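Long-range contact in type-iv like pilin ttha1219 (Thermus thermophilus, PDB 5G23), which probably serves as a type IV pilin-like subunit, resembling type II secretion pseudopilins, in the pilus machinery linked to natural competence and DNA uptake: residues L67-D81 / W155-E167. Sequence-based numbering, arbitrary orientation.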
loop_
_atom_site.group_PDB
_atom_site.type_symbol
_atom_site.label_atom_id
_atom_site.label_comp_id
_atom_site.label_asym_id
_atom_site.label_seq_id
_atom_site.Cartn_x
_atom_site.Cartn_y
_atom_site.Cartn_z
ATOM N N LEU B 67 -1.785 -21.282 8.187
ATOM C CA LEU B 67 -1.933 -22.107 6.998
ATOM C C LEU B 67 -1.274 -23.449 7.163
ATOM O O LEU B 67 -0.233 -23.554 7.759
ATOM C CB LEU B 67 -1.312 -21.406 5.781
ATOM C CG LEU B 67 -1.697 -21.910 4.399
ATOM C CD1 LEU B 67 -3.080 -21.429 4.054
ATOM C CD2 LEU B 67 -0.764 -21.458 3.323
ATOM N N THR B 68 -1.899 -24.486 6.627
ATOM C CA THR B 68 -1.248 -25.768 6.401
ATOM C C THR B 68 -1.110 -25.950 4.899
ATOM O O THR B 68 -2.015 -25.592 4.131
ATOM C CB THR B 68 -2.133 -26.936 6.978
ATOM O OG1 THR B 68 -1.813 -27.104 8.344
ATOM C CG2 THR B 68 -1.904 -28.255 6.279
ATOM N N GLY B 69 -0.016 -26.543 4.463
ATOM C CA GLY B 69 0.208 -26.736 3.040
ATOM C C GLY B 69 1.151 -25.669 2.449
ATOM O O GLY B 69 1.938 -25.057 3.191
ATOM N N GLN B 70 1.057 -25.479 1.142
ATOM C CA GLN B 70 1.984 -24.669 0.386
ATOM C C GLN B 70 1.693 -23.192 0.672
ATOM O O GLN B 70 0.569 -22.725 0.512
ATOM C CB GLN B 70 1.887 -24.959 -1.116
ATOM C CG GLN B 70 2.980 -24.261 -1.883
ATOM C CD GLN B 70 3.075 -24.676 -3.324
ATOM O OE1 GLN B 70 2.188 -24.367 -4.139
ATOM N NE2 GLN B 70 4.182 -25.285 -3.680
ATOM N N ALA B 71 2.709 -22.497 1.145
ATOM C CA ALA B 71 2.551 -21.147 1.662
ATOM C C ALA B 71 3.240 -20.104 0.814
ATOM O O ALA B 71 2.817 -18.979 0.803
ATOM C CB ALA B 71 3.084 -21.078 3.106
ATOM N N LEU B 72 4.299 -20.489 0.106
ATOM C CA LEU B 72 5.114 -19.565 -0.641
ATOM C C LEU B 72 5.760 -20.288 -1.794
ATOM O O LEU B 72 6.280 -21.432 -1.634
ATOM C CB LEU B 72 6.185 -18.955 0.262
ATOM C CG LEU B 72 7.052 -17.874 -0.351
ATOM C CD1 LEU B 72 6.317 -16.573 -0.403
ATOM C CD2 LEU B 72 8.358 -17.706 0.435
ATOM N N VAL B 73 5.783 -19.632 -2.936
ATOM C CA VAL B 73 6.602 -20.082 -4.063
ATOM C C VAL B 73 7.359 -18.916 -4.606
ATOM O O VAL B 73 6.779 -17.894 -4.993
ATOM C CB VAL B 73 5.759 -20.700 -5.204
ATOM C CG1 VAL B 73 6.641 -21.107 -6.355
ATOM C CG2 VAL B 73 5.030 -21.945 -4.749
ATOM N N LEU B 74 8.686 -19.069 -4.667
ATOM C CA LEU B 74 9.587 -18.077 -5.251
ATOM C C LEU B 74 10.112 -18.578 -6.584
ATOM O O LEU B 74 10.563 -19.715 -6.636
ATOM C CB LEU B 74 10.762 -17.787 -4.351
ATOM C CG LEU B 74 10.326 -17.270 -3.007
ATOM C CD1 LEU B 74 11.543 -17.162 -2.063
ATOM C CD2 LEU B 74 9.673 -15.919 -3.096
ATOM N N SER B 75 10.014 -17.730 -7.620
ATOM C CA SER B 75 10.399 -18.072 -9.023
ATOM C C SER B 75 11.337 -17.032 -9.610
ATOM O O SER B 75 10.906 -16.198 -10.382
ATOM C CB SER B 75 9.133 -18.099 -9.911
ATOM O OG SER B 75 8.279 -19.088 -9.366
ATOM N N PRO B 76 12.585 -17.002 -9.158
ATOM C CA PRO B 76 13.515 -16.033 -9.690
ATOM C C PRO B 76 13.864 -16.346 -11.118
ATOM O O PRO B 76 13.819 -17.514 -11.561
ATOM C CB PRO B 76 14.773 -16.165 -8.812
ATOM C CG PRO B 76 14.666 -17.560 -8.250
ATOM C CD PRO B 76 13.203 -17.915 -8.173
ATOM N N SER B 77 14.144 -15.301 -11.856
ATOM C CA SER B 77 14.545 -15.480 -13.266
ATOM C C SER B 77 15.312 -14.252 -13.726
ATOM O O SER B 77 15.191 -13.160 -13.133
ATOM C CB SER B 77 13.297 -15.703 -14.117
ATOM O OG SER B 77 12.741 -14.470 -14.619
ATOM N N SER B 78 16.103 -14.428 -14.784
ATOM C CA SER B 78 16.829 -13.304 -15.386
ATOM C C SER B 78 15.928 -12.188 -15.825
ATOM O O SER B 78 16.362 -11.060 -15.904
ATOM C CB SER B 78 17.643 -13.799 -16.602
ATOM O OG SER B 78 18.796 -14.434 -16.109
ATOM N N GLN B 79 14.667 -12.523 -16.126
ATOM C CA GLN B 79 13.695 -11.533 -16.572
ATOM C C GLN B 79 12.932 -10.824 -15.433
ATOM O O GLN B 79 11.975 -10.088 -15.725
ATOM C CB GLN B 79 12.654 -12.187 -17.501
ATOM C CG GLN B 79 13.220 -12.964 -18.684
ATOM C CD GLN B 79 13.923 -12.064 -19.657
ATOM O OE1 GLN B 79 15.113 -11.784 -19.486
ATOM N NE2 GLN B 79 13.205 -11.585 -20.693
ATOM N N GLY B 80 13.266 -11.087 -14.161
ATOM C CA GLY B 80 12.393 -10.651 -13.091
ATOM C C GLY B 80 11.824 -11.786 -12.254
ATOM O O GLY B 80 11.488 -12.849 -12.744
ATOM N N ASP B 81 11.736 -11.562 -10.976
ATOM C CA ASP B 81 11.323 -12.594 -10.118
ATOM C C ASP B 81 9.837 -12.602 -9.955
ATOM O O ASP B 81 9.199 -11.562 -10.188
ATOM C CB ASP B 81 12.019 -12.480 -8.787
ATOM C CG ASP B 81 13.546 -12.664 -8.908
ATOM O OD1 ASP B 81 14.085 -12.958 -10.049
ATOM O OD2 ASP B 81 14.210 -12.527 -7.889
ATOM N N TRP B 155 21.341 -16.152 3.159
ATOM C CA TRP B 155 20.480 -15.563 2.142
ATOM C C TRP B 155 20.598 -16.384 0.833
ATOM O O TRP B 155 21.726 -16.758 0.439
ATOM C CB TRP B 155 20.864 -14.070 1.875
ATOM C CG TRP B 155 20.363 -13.143 2.955
ATOM C CD1 TRP B 155 21.060 -12.670 4.034
ATOM C CD2 TRP B 155 19.043 -12.620 3.073
ATOM N NE1 TRP B 155 20.204 -11.887 4.826
ATOM C CE2 TRP B 155 18.988 -11.834 4.240
ATOM C CE3 TRP B 155 17.886 -12.798 2.340
ATOM C CZ2 TRP B 155 17.828 -11.206 4.658
ATOM C CZ3 TRP B 155 16.749 -12.122 2.731
ATOM C CH2 TRP B 155 16.725 -11.369 3.874
ATOM N N LYS B 156 19.457 -16.669 0.186
ATOM C CA LYS B 156 19.453 -17.493 -1.021
ATOM C C LYS B 156 18.567 -16.817 -2.063
ATOM O O LYS B 156 17.670 -16.025 -1.719
ATOM C CB LYS B 156 18.894 -18.882 -0.658
ATOM C CG LYS B 156 19.796 -19.679 0.290
ATOM C CD LYS B 156 19.266 -21.009 0.709
ATOM C CE LYS B 156 20.293 -21.644 1.644
ATOM N NZ LYS B 156 19.902 -22.993 1.994
ATOM N N ARG B 157 18.828 -17.113 -3.339
ATOM C CA ARG B 157 17.906 -16.694 -4.401
ATOM C C ARG B 157 17.884 -17.777 -5.430
ATOM O O ARG B 157 18.840 -18.001 -6.193
ATOM C CB ARG B 157 18.262 -15.338 -5.020
ATOM C CG ARG B 157 17.414 -14.941 -6.211
ATOM C CD ARG B 157 17.576 -13.504 -6.679
ATOM N NE ARG B 157 16.946 -13.249 -7.976
ATOM C CZ ARG B 157 17.491 -13.565 -9.170
ATOM N NH1 ARG B 157 18.692 -14.065 -9.254
ATOM N NH2 ARG B 157 16.808 -13.428 -10.276
ATOM N N GLN B 158 16.803 -18.524 -5.350
ATOM C CA GLN B 158 16.688 -19.750 -6.106
ATOM C C GLN B 158 15.226 -20.121 -6.038
ATOM O O GLN B 158 14.469 -19.622 -5.191
ATOM C CB GLN B 158 17.556 -20.867 -5.526
ATOM C CG GLN B 158 17.321 -21.173 -4.064
ATOM C CD GLN B 158 18.400 -22.028 -3.421
ATOM O OE1 GLN B 158 19.585 -21.664 -3.440
ATOM N NE2 GLN B 158 18.018 -23.179 -2.938
ATOM N N ALA B 159 14.834 -21.052 -6.909
ATOM C CA ALA B 159 13.451 -21.598 -6.876
ATOM C C ALA B 159 13.228 -22.161 -5.517
ATOM O O ALA B 159 14.041 -22.967 -4.986
ATOM C CB ALA B 159 13.280 -22.692 -7.894
ATOM N N GLN B 160 12.117 -21.842 -4.936
ATOM C CA GLN B 160 11.847 -22.408 -3.652
ATOM C C GLN B 160 10.396 -22.418 -3.327
ATOM O O GLN B 160 9.736 -21.418 -3.580
ATOM C CB GLN B 160 12.556 -21.474 -2.692
ATOM C CG GLN B 160 12.016 -21.442 -1.292
ATOM C CD GLN B 160 12.697 -22.507 -0.448
ATOM O OE1 GLN B 160 12.954 -23.623 -0.923
ATOM N NE2 GLN B 160 13.095 -22.133 0.747
ATOM N N ALA B 161 9.916 -23.505 -2.743
ATOM C CA ALA B 161 8.551 -23.573 -2.228
ATOM C C ALA B 161 8.604 -23.815 -0.754
ATOM O O ALA B 161 9.401 -24.645 -0.288
ATOM C CB ALA B 161 7.724 -24.648 -2.916
ATOM N N VAL B 162 7.788 -23.130 0.003
ATOM C CA VAL B 162 7.676 -23.434 1.438
ATOM C C VAL B 162 6.364 -24.124 1.713
ATOM O O VAL B 162 5.298 -23.627 1.332
ATOM C CB VAL B 162 7.713 -22.180 2.288
ATOM C CG1 VAL B 162 7.543 -22.507 3.759
ATOM C CG2 VAL B 162 9.025 -21.445 2.068
ATOM N N ASN B 163 6.454 -25.254 2.412
ATOM C CA ASN B 163 5.278 -26.029 2.868
ATOM C C ASN B 163 5.186 -25.994 4.398
ATOM O O ASN B 163 6.178 -26.175 5.111
ATOM C CB ASN B 163 5.383 -27.474 2.347
ATOM C CG ASN B 163 5.463 -27.526 0.803
ATOM O OD1 ASN B 163 6.453 -28.040 0.229
ATOM N ND2 ASN B 163 4.516 -26.875 0.121
ATOM N N LEU B 164 4.013 -25.681 4.895
ATOM C CA LEU B 164 3.791 -25.632 6.323
ATOM C C LEU B 164 3.067 -26.923 6.697
ATOM O O LEU B 164 2.012 -27.252 6.183
ATOM C CB LEU B 164 2.987 -24.410 6.706
ATOM C CG LEU B 164 3.648 -23.109 6.261
ATOM C CD1 LEU B 164 2.900 -21.901 6.819
ATOM C CD2 LEU B 164 5.088 -23.096 6.713
ATOM N N ARG B 165 3.676 -27.664 7.588
ATOM C CA ARG B 165 3.135 -28.953 8.043
ATOM C C ARG B 165 2.909 -28.832 9.519
ATOM O O ARG B 165 3.511 -27.984 10.189
ATOM C CB ARG B 165 4.087 -30.087 7.718
ATOM C CG ARG B 165 4.296 -30.199 6.203
ATOM C CD ARG B 165 5.064 -31.438 5.804
ATOM N NE ARG B 165 4.581 -32.700 6.389
ATOM C CZ ARG B 165 3.334 -33.173 6.373
ATOM N NH1 ARG B 165 2.331 -32.503 5.821
ATOM N NH2 ARG B 165 3.072 -34.344 6.968
ATOM N N PRO B 166 2.003 -29.632 10.041
ATOM C CA PRO B 166 1.806 -29.535 11.483
ATOM C C PRO B 166 3.146 -29.566 12.268
ATOM O O PRO B 166 3.296 -28.811 13.229
ATOM C CB PRO B 166 0.911 -30.743 11.785
ATOM C CG PRO B 166 0.134 -30.930 10.528
ATOM C CD PRO B 166 1.090 -30.592 9.409
ATOM N N GLU B 167 4.077 -30.446 11.893
ATOM C CA GLU B 167 5.414 -30.489 12.562
ATOM C C GLU B 167 6.235 -29.185 12.374
ATOM O O GLU B 167 7.070 -28.862 13.198
ATOM C CB GLU B 167 6.232 -31.725 12.157
ATOM C CG GLU B 167 6.602 -31.855 10.686
ATOM C CD GLU B 167 5.535 -32.572 9.859
ATOM O OE1 GLU B 167 4.342 -32.515 10.205
ATOM O OE2 GLU B 167 5.894 -33.137 8.795
#
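Arg157 and Asp81 meet just past the end of strand 69-75 and ahead of the start of strand 160-165, and they show how a salt bridge can continue an antiparallel pairing beyond its last backbone bonds. The guanidinium lies nearly coplanar with the carboxylate and grips it side-on: NE reaches Asp81 OD2 at 2.8 Å and NH2 reaches Asp81 OD1 at 2.8 Å, each on a syn lone pair. Its chain gets there by extending from CG to NE, with CG anti to the backbone N (chi1 174°). Pro76 CB rests over one guanidinium face, 3.7 Å from Arg157 NH2. Ser77 N also donates to Asp81 OD1, from above the carboxylate plane, while Val147 N binds OD2 and Glu211 forms a salt bridge with Arg157 NH1. With an alanine at Asp81, Arg157 NE and NH2, Ser77 N and Val147 N would probably lose their shared acceptor group, leaving the guanidinium less fixed in rotation.

Packing is tight on the sheet face bearing Leu72, Leu74, Val162 and Leu164. Leu72 CB sits 4.1 Å from Val162 CB, and Ala71 CB touches Leu164 CG at 3.8 Å; Val173 and Tyr149 of the second sheet help cover this side. The other face is looser and more exposed: the amide planes of Gln70 and Asn163 are turned only 14° apart, but Asn163 ND2 meets the aliphatic Gln70 CB, at 3.5 Å, and Val73 merely grazes Ala161. Six backbone hydrogen bonds join the strands. Val162 O accepts from Ala71 N and Val162 N donates to Leu72 O, so that two residues stand opposite one: a classic beta bulge within the antiparallel sheet of this pilin's globular domain.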